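Local coordinates for solute-binding protein (Thermoactinomyces vulgaris, PDB 2ZYO) that binds cyclodextrins and linear maltodextrins, here maltotetraose, and probably hands them to a membrane transporter for sugar uptake, at residues K13-P18 / P293-E298; F179-K184 / Q210-V215; K138-V143 / V242-N247; L33-K38 / A310-E315; D108-K113 / G347-S352. One frame throughout, in Å; residues are numbered along the deposited sequence.

Contact 1. Residues K13-P18 / P293-E298; sequences KSEGKP and PKYATE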
# COMPACT_ATOMS: atom_id res chain seq x y z
N LYS A 13 39.80 -1.09 -9.39
CA LYS A 13 38.58 -1.90 -9.08
C LYS A 13 38.68 -2.57 -7.71
O LYS A 13 39.71 -3.16 -7.37
CB LYS A 13 38.32 -2.94 -10.18
CG LYS A 13 39.52 -3.82 -10.55
CD LYS A 13 39.14 -4.95 -11.50
CE LYS A 13 38.42 -6.10 -10.79
NZ LYS A 13 39.30 -6.80 -9.81
N SER A 14 37.61 -2.46 -6.93
CA SER A 14 37.58 -3.05 -5.59
C SER A 14 36.61 -4.22 -5.47
O SER A 14 36.98 -5.28 -4.98
CB SER A 14 37.28 -1.98 -4.53
OG SER A 14 38.31 -1.01 -4.46
N GLU A 15 35.36 -4.03 -5.92
CA GLU A 15 34.37 -5.10 -5.85
C GLU A 15 34.61 -6.16 -6.92
O GLU A 15 34.47 -5.90 -8.11
CB GLU A 15 32.93 -4.57 -5.90
CG GLU A 15 31.90 -5.63 -5.47
CD GLU A 15 30.50 -5.08 -5.31
OE1 GLU A 15 30.31 -4.13 -4.53
OE2 GLU A 15 29.58 -5.62 -5.96
N GLY A 16 34.98 -7.36 -6.46
CA GLY A 16 35.18 -8.50 -7.33
C GLY A 16 33.86 -8.97 -7.91
O GLY A 16 32.81 -8.82 -7.27
N LYS A 17 33.90 -9.51 -9.13
CA LYS A 17 32.70 -10.00 -9.80
C LYS A 17 32.16 -11.22 -9.06
O LYS A 17 32.88 -12.20 -8.89
CB LYS A 17 32.99 -10.33 -11.26
CG LYS A 17 31.74 -10.61 -12.09
CD LYS A 17 32.08 -11.12 -13.49
CE LYS A 17 32.44 -9.97 -14.43
NZ LYS A 17 32.83 -10.47 -15.78
N PRO A 18 30.89 -11.16 -8.62
CA PRO A 18 30.31 -12.31 -7.93
C PRO A 18 30.06 -13.46 -8.89
O PRO A 18 29.72 -13.23 -10.05
CB PRO A 18 28.98 -11.76 -7.40
CG PRO A 18 28.63 -10.66 -8.33
CD PRO A 18 29.93 -10.05 -8.76
N PRO A 293 27.46 -5.21 -2.95
CA PRO A 293 26.48 -4.12 -3.05
C PRO A 293 26.41 -3.46 -4.44
O PRO A 293 25.32 -3.18 -4.93
CB PRO A 293 26.96 -3.11 -2.00
CG PRO A 293 28.39 -3.45 -1.77
CD PRO A 293 28.47 -4.93 -1.91
N LYS A 294 27.56 -3.24 -5.08
CA LYS A 294 27.58 -2.57 -6.38
C LYS A 294 26.96 -3.43 -7.49
O LYS A 294 26.14 -2.94 -8.26
CB LYS A 294 29.00 -2.13 -6.76
CG LYS A 294 29.56 -1.04 -5.85
CD LYS A 294 30.95 -0.63 -6.29
CE LYS A 294 31.52 0.45 -5.37
NZ LYS A 294 32.91 0.82 -5.75
N TYR A 295 27.37 -4.69 -7.56
CA TYR A 295 26.80 -5.62 -8.54
C TYR A 295 25.32 -5.90 -8.27
O TYR A 295 24.52 -5.97 -9.20
CB TYR A 295 27.59 -6.92 -8.59
CG TYR A 295 28.81 -6.88 -9.49
CD1 TYR A 295 30.07 -6.57 -8.98
CD2 TYR A 295 28.70 -7.18 -10.85
CE1 TYR A 295 31.20 -6.54 -9.80
CE2 TYR A 295 29.82 -7.16 -11.68
CZ TYR A 295 31.06 -6.84 -11.15
OH TYR A 295 32.16 -6.82 -11.98
N ALA A 296 24.96 -6.07 -7.00
CA ALA A 296 23.56 -6.31 -6.63
C ALA A 296 22.67 -5.12 -6.99
O ALA A 296 21.52 -5.31 -7.37
CB ALA A 296 23.44 -6.65 -5.15
N THR A 297 23.22 -3.91 -6.87
CA THR A 297 22.48 -2.69 -7.22
C THR A 297 22.30 -2.58 -8.74
O THR A 297 21.29 -2.06 -9.21
CB THR A 297 23.16 -1.44 -6.64
OG1 THR A 297 23.23 -1.56 -5.21
CG2 THR A 297 22.38 -0.17 -6.98
N GLU A 298 23.29 -3.07 -9.49
CA GLU A 298 23.15 -3.18 -10.94
C GLU A 298 22.04 -4.17 -11.32
O GLU A 298 21.25 -3.91 -12.22
CB GLU A 298 24.48 -3.55 -11.60
CG GLU A 298 25.48 -2.40 -11.56
CD GLU A 298 26.88 -2.78 -12.01
OE1 GLU A 298 27.20 -3.98 -12.07
OE2 GLU A 298 27.67 -1.84 -12.29
O HOH W 1 34.65 -6.64 -10.96
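The carboxylate of Glu15 is held by two backbone N-H groups at the start of helix 293-302: Lys294 N gives a hydrogen bond of 2.9 Å to Glu15 OE1, and Tyr295 N one of 2.9 Å to Glu15 OE2. OE1 uses its syn lone pair; OE2 is met on the syn side but 31° out of the carboxylate plane, with an almost straight N-H. Glu15 reaches this far because its chain is fully extended, CG anti to the backbone N (chi1 -166°). The second oxygen also lies at the edge of the Tyr295 ring, 3.2 Å from Tyr295 CD1. Over one face of that ring comes Pro18, whose CD stands 3.6 Å from the centroid of the Tyr295 ring in a CH-pi contact; the methylene beside a proline nitrogen is well suited to this. A water joins Tyr295 OH to Glu15 O, while Lys17 CB packs 3.7 Å from Tyr295 OH. Tyr292, just before the helix, touches both Glu15 and Pro18. The N-H groups of a first helical turn lack acceptors within the helix, so a carboxylate from the N-terminal loop suits them in charge and shape, and the helix dipole would probably favour its ionised form.

Contact 2. Residues F179-K184 / Q210-V215; sequences FLFAAK and QGMNEV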
# COMPACT_ATOMS: atom_id res chain seq x y z
N PHE A 179 -8.56 8.55 3.91
CA PHE A 179 -8.90 9.69 3.06
C PHE A 179 -9.83 10.68 3.74
O PHE A 179 -9.75 11.88 3.49
CB PHE A 179 -9.44 9.24 1.69
CG PHE A 179 -10.89 8.83 1.69
CD1 PHE A 179 -11.88 9.73 1.28
CD2 PHE A 179 -11.27 7.55 2.07
CE1 PHE A 179 -13.23 9.36 1.26
CE2 PHE A 179 -12.62 7.17 2.06
CZ PHE A 179 -13.60 8.07 1.66
N LEU A 180 -10.70 10.18 4.62
CA LEU A 180 -11.61 11.03 5.39
C LEU A 180 -10.85 11.89 6.40
O LEU A 180 -11.21 13.05 6.63
CB LEU A 180 -12.68 10.20 6.10
CG LEU A 180 -13.65 9.42 5.20
CD1 LEU A 180 -14.48 8.43 6.02
CD2 LEU A 180 -14.57 10.36 4.42
N PHE A 181 -9.81 11.32 7.01
CA PHE A 181 -8.97 12.05 7.95
C PHE A 181 -8.07 13.05 7.22
O PHE A 181 -7.96 14.21 7.63
CB PHE A 181 -8.14 11.08 8.80
CG PHE A 181 -8.96 10.31 9.79
CD1 PHE A 181 -9.06 10.73 11.11
CD2 PHE A 181 -9.64 9.15 9.41
CE1 PHE A 181 -9.82 10.02 12.04
CE2 PHE A 181 -10.41 8.43 10.33
CZ PHE A 181 -10.50 8.87 11.64
N ALA A 182 -7.44 12.60 6.14
CA ALA A 182 -6.58 13.45 5.32
C ALA A 182 -7.33 14.66 4.75
O ALA A 182 -6.78 15.76 4.67
CB ALA A 182 -5.94 12.65 4.20
N ALA A 183 -8.60 14.45 4.38
CA ALA A 183 -9.46 15.52 3.86
C ALA A 183 -9.60 16.68 4.85
O ALA A 183 -9.72 17.83 4.45
CB ALA A 183 -10.83 14.97 3.51
N LYS A 184 -9.58 16.35 6.14
CA LYS A 184 -9.75 17.35 7.20
C LYS A 184 -8.42 17.98 7.62
O LYS A 184 -8.40 18.93 8.40
CB LYS A 184 -10.46 16.74 8.41
CG LYS A 184 -11.70 15.93 8.07
CD LYS A 184 -12.71 16.71 7.24
CE LYS A 184 -13.81 15.81 6.73
NZ LYS A 184 -14.82 16.56 5.92
N GLN A 210 -12.88 15.67 13.24
CA GLN A 210 -13.71 15.92 12.06
C GLN A 210 -13.71 14.73 11.10
O GLN A 210 -14.73 14.41 10.49
CB GLN A 210 -13.28 17.20 11.34
CG GLN A 210 -13.35 18.47 12.19
CD GLN A 210 -14.74 18.75 12.72
OE1 GLN A 210 -14.96 18.78 13.94
NE2 GLN A 210 -15.68 18.97 11.82
N GLY A 211 -12.55 14.07 10.98
CA GLY A 211 -12.43 12.86 10.17
C GLY A 211 -13.27 11.72 10.73
O GLY A 211 -14.00 11.06 9.99
N MET A 212 -13.17 11.50 12.04
CA MET A 212 -13.94 10.45 12.72
C MET A 212 -15.45 10.75 12.71
O MET A 212 -16.27 9.83 12.76
CB MET A 212 -13.43 10.23 14.15
CG MET A 212 -14.07 9.05 14.88
SD MET A 212 -13.81 7.43 14.11
CE MET A 212 -12.33 6.89 14.96
N ASN A 213 -15.81 12.03 12.66
CA ASN A 213 -17.21 12.42 12.50
C ASN A 213 -17.78 11.92 11.18
O ASN A 213 -18.96 11.55 11.10
CB ASN A 213 -17.38 13.94 12.60
CG ASN A 213 -17.26 14.46 14.02
OD1 ASN A 213 -17.20 13.69 14.98
ND2 ASN A 213 -17.21 15.77 14.16
N GLU A 214 -16.95 11.91 10.14
CA GLU A 214 -17.35 11.37 8.84
C GLU A 214 -17.51 9.85 8.92
O GLU A 214 -18.48 9.30 8.41
CB GLU A 214 -16.35 11.74 7.74
CG GLU A 214 -16.26 13.23 7.44
CD GLU A 214 -17.35 13.74 6.49
OE1 GLU A 214 -18.45 13.14 6.44
OE2 GLU A 214 -17.10 14.75 5.80
N VAL A 215 -16.56 9.19 9.58
CA VAL A 215 -16.62 7.75 9.83
C VAL A 215 -17.94 7.38 10.52
O VAL A 215 -18.64 6.46 10.09
CB VAL A 215 -15.41 7.27 10.68
CG1 VAL A 215 -15.59 5.82 11.13
CG2 VAL A 215 -14.11 7.43 9.90
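Lys184 and Glu214 form a salt bridge across the contact, with Lys184 NZ 2.9 Å from Glu214 OE2. The ammonium uses the anti lone pair of that oxygen, the one turned away from OE1. Lys184 CG, anti to the carbonyl carbon (chi1 -47°), lies against the backbone of helix 206-220, 3.6 Å from Gly211 N; a bend at chi2 then turns the rest of the chain toward Glu214. Beside it the aromatic ring of Phe181 lies against Gly211: Gly211 CA sits 4.3 Å from the centroid of the Phe181 ring, over the face. The far rim of the ring meets Met212 N and Met212 CB, and Phe181 CE2 approaches Val215 CG2 at 3.9 Å. Leu180 fills the next place, its two methyls resting on Glu214 CB and Val215 CG2.

This is a close pair of helices running in roughly opposite directions, steeply inclined at 141°, with segment axes 7.9 Å apart. It belongs to a sugar-binding protein of the solute-binding family, and the Phe181 side chain is about 12 Å from a bound glucose. Gly211, having no side chain, lets the Phe181 ring lie directly on its backbone, with the CA atoms of Phe181 and Gly211 4.2 Å apart. The carbonyl oxygen of Leu180 is buried here without a polar partner.

Farther out, both charges have second partners, Asp271 for Lys184 and Lys217 for Glu214. Phe174 packs edge-to-face with the Phe181 ring, and Tyr147 touches both Leu180 and Glu214. Met212 continues into helices 360-371 and 377-394, where Ala366, Val370 and Leu381 receive its flexible thioether chain.

Contact 3. Residues K138-V143 / V242-N247; sequences KLMGQV and VAAVIN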
# COMPACT_ATOMS: atom_id res chain seq x y z
N LYS A 138 -23.08 -2.97 -13.92
CA LYS A 138 -24.51 -3.23 -14.10
C LYS A 138 -25.38 -2.40 -13.15
O LYS A 138 -26.60 -2.32 -13.32
CB LYS A 138 -24.82 -4.73 -13.92
CG LYS A 138 -24.20 -5.62 -14.99
CD LYS A 138 -24.58 -7.08 -14.78
CE LYS A 138 -23.84 -7.98 -15.75
NZ LYS A 138 -24.09 -9.42 -15.45
N LEU A 139 -24.74 -1.77 -12.16
CA LEU A 139 -25.45 -1.03 -11.12
C LEU A 139 -25.11 0.46 -11.07
O LEU A 139 -25.90 1.26 -10.57
CB LEU A 139 -25.20 -1.66 -9.74
CG LEU A 139 -25.58 -3.13 -9.55
CD1 LEU A 139 -25.13 -3.60 -8.17
CD2 LEU A 139 -27.07 -3.37 -9.73
N MET A 140 -23.93 0.82 -11.58
CA MET A 140 -23.47 2.21 -11.56
C MET A 140 -22.87 2.61 -12.91
O MET A 140 -22.07 1.85 -13.48
CB MET A 140 -22.46 2.43 -10.43
CG MET A 140 -21.88 3.84 -10.35
SD MET A 140 -20.83 4.10 -8.91
CE MET A 140 -22.05 4.36 -7.63
N GLY A 141 -23.25 3.79 -13.39
CA GLY A 141 -22.74 4.33 -14.64
C GLY A 141 -21.70 5.40 -14.40
O GLY A 141 -20.52 5.10 -14.20
N GLN A 142 -22.14 6.66 -14.41
CA GLN A 142 -21.26 7.75 -14.03
C GLN A 142 -21.08 7.72 -12.52
O GLN A 142 -22.06 7.76 -11.77
CB GLN A 142 -21.84 9.10 -14.47
CG GLN A 142 -20.98 10.31 -14.07
CD GLN A 142 -19.60 10.29 -14.71
OE1 GLN A 142 -19.46 10.04 -15.90
NE2 GLN A 142 -18.58 10.56 -13.90
N VAL A 143 -19.83 7.64 -12.08
CA VAL A 143 -19.51 7.67 -10.65
C VAL A 143 -19.81 9.05 -10.07
O VAL A 143 -19.74 10.05 -10.79
CB VAL A 143 -18.03 7.27 -10.38
CG1 VAL A 143 -17.77 5.83 -10.81
CG2 VAL A 143 -17.05 8.22 -11.05
N VAL A 242 -24.18 -4.85 -4.64
CA VAL A 242 -23.48 -3.66 -4.16
C VAL A 242 -22.96 -2.87 -5.36
O VAL A 242 -22.16 -3.38 -6.15
CB VAL A 242 -22.32 -4.02 -3.20
CG1 VAL A 242 -21.56 -2.76 -2.77
CG2 VAL A 242 -22.83 -4.76 -1.97
N ALA A 243 -23.41 -1.62 -5.48
CA ALA A 243 -23.03 -0.79 -6.62
C ALA A 243 -21.55 -0.41 -6.60
O ALA A 243 -20.88 -0.49 -7.63
CB ALA A 243 -23.89 0.46 -6.68
N ALA A 244 -21.04 -0.01 -5.43
CA ALA A 244 -19.66 0.44 -5.31
C ALA A 244 -19.05 0.08 -3.96
O ALA A 244 -19.73 0.10 -2.94
CB ALA A 244 -19.56 1.94 -5.55
N VAL A 245 -17.76 -0.25 -3.99
CA VAL A 245 -16.98 -0.43 -2.77
C VAL A 245 -15.73 0.46 -2.84
O VAL A 245 -15.35 0.92 -3.92
CB VAL A 245 -16.55 -1.91 -2.53
CG1 VAL A 245 -17.78 -2.83 -2.44
CG2 VAL A 245 -15.58 -2.40 -3.59
N ILE A 246 -15.13 0.71 -1.68
CA ILE A 246 -13.80 1.32 -1.63
C ILE A 246 -12.84 0.21 -1.23
O ILE A 246 -12.89 -0.30 -0.11
CB ILE A 246 -13.73 2.51 -0.65
CG1 ILE A 246 -14.69 3.62 -1.09
CG2 ILE A 246 -12.30 3.05 -0.57
CD1 ILE A 246 -14.82 4.77 -0.12
N ASN A 247 -11.99 -0.19 -2.17
CA ASN A 247 -11.07 -1.31 -1.95
C ASN A 247 -9.90 -1.23 -2.92
O ASN A 247 -9.90 -0.41 -3.83
CB ASN A 247 -11.82 -2.64 -2.10
CG ASN A 247 -11.22 -3.74 -1.24
OD1 ASN A 247 -10.19 -3.56 -0.58
ND2 ASN A 247 -11.88 -4.90 -1.24
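Apolar packing joins the loop after strand 120-136 to the beginning of strand 242-247, at a place where the second chain turns a corner. Leu139 and Met140 reach across from the loop to Val242, Ala243 and Ala244, and no hydrogen bond links the two segments.

Leu139 makes the nearer approach. Its CB lies 3.9 Å from Ala243 CB, and its CD1 reaches past that methyl to the backbone, 3.6 Å from Val242 O. With CG anti to its own carbonyl carbon (chi1 -57°), one branch, CD1, is carried over the peptide between Val242 and Ala243. Met140 takes another route: an extended chain up to the sulfur, then a bend at chi3 (-80°), which brings the terminal methyl to Ala244, with Met140 CE 4.0 Å from Ala244 CB. Met140 SD follows at 4.2 Å from the same Ala244 CB, and Met140 CE is 4.4 Å from Ala243 CB.

The small residues suit the corner. Methyl groups at 243 and 244 allow the loop to come close, with the CA atoms of Leu139 and Ala243 5.1 Å apart, while the larger leucine and methionine span the distance. Tyr153 of helix 147-157 touches both Met140 and Ala243, and Tyr135 also packs on Met140. Ala243 has backbone hydrogen bonds with Asn136 of strand 120-136 and Tyr165 of strand 165-169.

Since apolar side chains meet methyls and one peptide, with no hydrogen bond across, the stability of this contact should come from burial and close fit, with the directional bonds left to the sheet's own backbone.

Contact 4. Residues L33-K38 / A310-E315; sequences LNNTKK and ASRFKE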
# COMPACT_ATOMS: atom_id res chain seq x y z
N LEU A 33 6.78 -14.74 -9.05
CA LEU A 33 8.02 -15.50 -8.95
C LEU A 33 8.64 -15.74 -10.32
O LEU A 33 9.83 -15.50 -10.52
CB LEU A 33 7.77 -16.83 -8.22
CG LEU A 33 8.96 -17.77 -7.97
CD1 LEU A 33 9.97 -17.17 -6.99
CD2 LEU A 33 8.48 -19.13 -7.48
N ASN A 34 7.82 -16.21 -11.26
CA ASN A 34 8.30 -16.52 -12.61
C ASN A 34 8.74 -15.29 -13.40
O ASN A 34 9.66 -15.38 -14.21
CB ASN A 34 7.27 -17.34 -13.38
CG ASN A 34 6.95 -18.66 -12.70
OD1 ASN A 34 7.77 -19.23 -11.98
ND2 ASN A 34 5.74 -19.16 -12.92
N ASN A 35 8.10 -14.14 -13.17
CA ASN A 35 8.54 -12.89 -13.80
C ASN A 35 9.94 -12.49 -13.34
O ASN A 35 10.78 -12.10 -14.15
CB ASN A 35 7.56 -11.74 -13.55
CG ASN A 35 7.94 -10.49 -14.31
OD1 ASN A 35 8.56 -9.58 -13.75
ND2 ASN A 35 7.61 -10.45 -15.59
N THR A 36 10.18 -12.60 -12.04
CA THR A 36 11.51 -12.34 -11.49
C THR A 36 12.52 -13.35 -12.01
O THR A 36 13.64 -12.98 -12.35
CB THR A 36 11.48 -12.28 -9.94
OG1 THR A 36 10.68 -11.16 -9.55
CG2 THR A 36 12.88 -12.10 -9.36
N LYS A 37 12.11 -14.61 -12.12
CA LYS A 37 12.97 -15.64 -12.70
C LYS A 37 13.34 -15.30 -14.15
O LYS A 37 14.48 -15.52 -14.57
CB LYS A 37 12.32 -17.02 -12.61
CG LYS A 37 12.28 -17.61 -11.20
CD LYS A 37 11.76 -19.04 -11.20
CE LYS A 37 11.61 -19.61 -9.79
NZ LYS A 37 12.89 -19.69 -9.04
N LYS A 38 12.38 -14.75 -14.90
CA LYS A 38 12.62 -14.35 -16.29
C LYS A 38 13.71 -13.28 -16.37
O LYS A 38 14.68 -13.43 -17.12
CB LYS A 38 11.34 -13.85 -16.96
CG LYS A 38 11.56 -13.31 -18.37
CD LYS A 38 10.36 -12.53 -18.87
CE LYS A 38 10.69 -11.81 -20.18
NZ LYS A 38 11.01 -12.74 -21.30
N ALA A 310 7.42 -3.22 -17.52
CA ALA A 310 6.34 -3.37 -18.50
C ALA A 310 5.93 -4.84 -18.55
O ALA A 310 4.75 -5.17 -18.48
CB ALA A 310 6.79 -2.90 -19.87
N SER A 311 6.94 -5.71 -18.63
CA SER A 311 6.74 -7.16 -18.57
C SER A 311 6.09 -7.58 -17.26
O SER A 311 5.12 -8.36 -17.26
CB SER A 311 8.09 -7.87 -18.76
OG SER A 311 8.03 -9.22 -18.34
N ARG A 312 6.60 -7.06 -16.14
CA ARG A 312 6.04 -7.39 -14.83
C ARG A 312 4.57 -7.01 -14.71
O ARG A 312 3.77 -7.79 -14.19
CB ARG A 312 6.85 -6.76 -13.69
CG ARG A 312 6.51 -7.38 -12.35
CD ARG A 312 7.28 -6.79 -11.18
NE ARG A 312 6.99 -7.56 -9.97
CZ ARG A 312 5.94 -7.35 -9.18
NH1 ARG A 312 5.08 -6.37 -9.43
NH2 ARG A 312 5.76 -8.12 -8.12
N PHE A 313 4.21 -5.82 -15.19
CA PHE A 313 2.81 -5.40 -15.14
C PHE A 313 1.91 -6.34 -15.94
O PHE A 313 0.86 -6.75 -15.46
CB PHE A 313 2.62 -3.96 -15.64
CG PHE A 313 1.19 -3.62 -15.93
CD1 PHE A 313 0.28 -3.47 -14.89
CD2 PHE A 313 0.74 -3.51 -17.24
CE1 PHE A 313 -1.06 -3.19 -15.15
CE2 PHE A 313 -0.59 -3.23 -17.51
CZ PHE A 313 -1.49 -3.07 -16.46
N LYS A 314 2.33 -6.66 -17.16
CA LYS A 314 1.52 -7.50 -18.05
C LYS A 314 1.32 -8.91 -17.49
O LYS A 314 0.25 -9.51 -17.68
CB LYS A 314 2.13 -7.54 -19.45
CG LYS A 314 2.06 -6.19 -20.18
CD LYS A 314 2.80 -6.22 -21.51
CE LYS A 314 2.94 -4.83 -22.09
NZ LYS A 314 3.71 -4.83 -23.37
N GLU A 315 2.32 -9.43 -16.78
CA GLU A 315 2.25 -10.75 -16.17
C GLU A 315 1.46 -10.75 -14.85
O GLU A 315 0.61 -11.62 -14.64
CB GLU A 315 3.65 -11.32 -15.91
CG GLU A 315 4.34 -11.92 -17.12
CD GLU A 315 5.28 -13.05 -16.75
OE1 GLU A 315 4.82 -14.21 -16.69
OE2 GLU A 315 6.47 -12.79 -16.51
O HOH W 2 9.72 -9.03 -11.16
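Asn35 projects from helix 30-47 toward helix 306-316, and every part of its side chain has a neighbour there. Its CB lies 3.3 Å from Glu315 OE2. CG, placed anti to the backbone N (chi1 -175°), comes within 3.7 Å of Arg312 CA. At the tip the amide divides its work. Asn35 OD1 rests against the start of the Arg312 side chain, 3.3 Å from Arg312 CB, and accepts from a water that also donates to Thr36 OG1 and weakly receives Arg312 NE. Asn35 ND2 donates twice: to Glu315 OE2 at 2.8 Å, nearly straight (167°), and to Ser311 OG at 3.0 Å, more bent (136°). Both acceptors lie in the amide plane, as its two N-H groups require, and together they fix which way round the amide is turned. Asparagine suits the place because one short group can donate and accept at once.

Glu315 receives the bond on its anti side, with its carboxylate turned steeply from the amide plane. Ser311 OG is also bonded to Trp39, and the guanidinium of Arg312 is committed to Glu318.

The two helices run nearly antiparallel, their segment axes 9.9 Å apart. Helix 30-47 leans on strand 50-55 through Val53, helix 306-316 meets helix 329-332 through Phe313, and Arg312 reaches strand 120-136 at Lys126 and Ala127.

Contact 5. Residues D108-K113 / G347-S352; sequences DDVAMK and GVPMPS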
# COMPACT_ATOMS: atom_id res chain seq x y z
N ASP A 108 8.03 7.20 -10.14
CA ASP A 108 7.10 8.12 -9.50
C ASP A 108 7.71 8.71 -8.23
O ASP A 108 8.26 7.99 -7.40
CB ASP A 108 5.80 7.38 -9.19
CG ASP A 108 4.73 8.28 -8.61
OD1 ASP A 108 3.90 8.81 -9.38
OD2 ASP A 108 4.73 8.46 -7.37
N ASP A 109 7.63 10.04 -8.11
CA ASP A 109 8.25 10.77 -7.00
C ASP A 109 7.76 10.31 -5.63
O ASP A 109 8.55 10.18 -4.69
CB ASP A 109 8.04 12.28 -7.16
CG ASP A 109 8.86 12.89 -8.29
OD1 ASP A 109 9.59 12.16 -8.99
OD2 ASP A 109 8.79 14.13 -8.47
N VAL A 110 6.45 10.06 -5.52
CA VAL A 110 5.85 9.64 -4.25
C VAL A 110 6.23 8.20 -3.89
O VAL A 110 6.45 7.88 -2.72
CB VAL A 110 4.31 9.85 -4.25
CG1 VAL A 110 3.71 9.50 -2.91
CG2 VAL A 110 3.97 11.29 -4.61
N ALA A 111 6.33 7.34 -4.90
CA ALA A 111 6.77 5.96 -4.70
C ALA A 111 8.21 5.90 -4.19
O ALA A 111 8.56 5.05 -3.37
CB ALA A 111 6.64 5.16 -5.99
N MET A 112 9.05 6.82 -4.68
CA MET A 112 10.44 6.89 -4.25
C MET A 112 10.57 7.37 -2.81
O MET A 112 11.46 6.93 -2.08
CB MET A 112 11.27 7.77 -5.19
CG MET A 112 11.48 7.16 -6.58
SD MET A 112 12.08 5.45 -6.56
CE MET A 112 13.74 5.68 -5.93
N LYS A 113 9.68 8.27 -2.40
CA LYS A 113 9.63 8.73 -1.01
C LYS A 113 9.35 7.57 -0.06
O LYS A 113 9.90 7.52 1.04
CB LYS A 113 8.58 9.83 -0.83
CG LYS A 113 8.94 11.15 -1.50
CD LYS A 113 7.91 12.22 -1.20
CE LYS A 113 8.07 13.44 -2.11
NZ LYS A 113 9.41 14.09 -1.97
N GLY A 347 -2.05 9.93 -3.71
CA GLY A 347 -1.89 9.36 -2.37
C GLY A 347 -0.59 9.71 -1.68
O GLY A 347 0.27 10.39 -2.25
N VAL A 348 -0.46 9.25 -0.44
CA VAL A 348 0.76 9.43 0.34
C VAL A 348 1.23 8.09 0.92
O VAL A 348 0.40 7.24 1.23
CB VAL A 348 0.59 10.49 1.47
CG1 VAL A 348 0.45 11.89 0.89
CG2 VAL A 348 -0.58 10.14 2.38
N PRO A 349 2.55 7.90 1.04
CA PRO A 349 3.04 6.62 1.52
C PRO A 349 2.59 6.32 2.95
O PRO A 349 2.59 7.22 3.79
CB PRO A 349 4.57 6.79 1.47
CG PRO A 349 4.81 7.92 0.53
CD PRO A 349 3.65 8.84 0.76
N MET A 350 2.20 5.08 3.21
CA MET A 350 1.98 4.64 4.58
C MET A 350 3.25 4.90 5.37
O MET A 350 4.35 4.62 4.88
CB MET A 350 1.64 3.16 4.63
CG MET A 350 0.18 2.84 4.37
SD MET A 350 -0.17 1.08 4.51
CE MET A 350 0.74 0.46 3.11
N PRO A 351 3.12 5.47 6.59
CA PRO A 351 4.28 5.67 7.44
C PRO A 351 5.08 4.38 7.60
O PRO A 351 4.50 3.31 7.79
CB PRO A 351 3.66 6.09 8.78
CG PRO A 351 2.38 6.76 8.39
CD PRO A 351 1.88 5.96 7.22
N SER A 352 6.40 4.49 7.51
CA SER A 352 7.28 3.33 7.54
C SER A 352 8.09 3.22 8.83
O SER A 352 8.85 2.26 9.00
CB SER A 352 8.21 3.32 6.32
OG SER A 352 9.00 4.50 6.30
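Val110 and Pro349 meet at about a right angle, bringing Val110 CG1 3.7 Å from Pro349 CD. The valine points toward the other segment from the first turn of helix 109-114, and its CG1, anti to the backbone N (chi1 -176°), is the branch that does the touching. The same methyl, Val110 CG1, also touches Gly347 O, 3.6 Å away, on another side. The pyrrolidine ring is puckered C-gamma exo, and Pro349 CG comes 3.6 Å from Val110 O. One turn along, Lys113 brushes the ring with its CB, 4.4 Å from Pro349 CG, before its chain leads away. Rigid, compact side chains suit such a small contact, since valine and proline should lose little freedom in making it.

Val110 is set in place by the helix start. Asp108 is the N-cap, its OD2 accepting from Ala111 N at 3.1 Å through its anti lone pair and, weakly, from Val110 N.

Strand 278-287 adjoins the contact through Ile279, which touches Val110 and also pairs through its backbone with Val348 and Met350. Met112 is directed to strand 120-136, and Val348 and Met350 lean on Tyr178 and Tyr175 of helix 174-183, the latter tyrosine lining the glycan pocket.

Overall arrangement
Solute-binding proteins of this family have two lobes with the sugar between them. Contact 1 lies on the far side of the chain's centre from contacts 2 and 3, about 48 and 51 Å away between centres. Contact 5 is the most central, its centre about 9 Å from the centre of the chain. Contacts 2 and 3 touch through Phe179 and Ile246; contacts 3 and 5 reach the same mixed sheet. Contacts 1 and 4 use consecutive helices, 293-302 and 306-316. Along the chain contacts 1, 4 and 5 cross and tie early residues to late ones, while contact 2 nests in contact 3 and both pack its middle inside the others, consistent with a chain passing between two lobes.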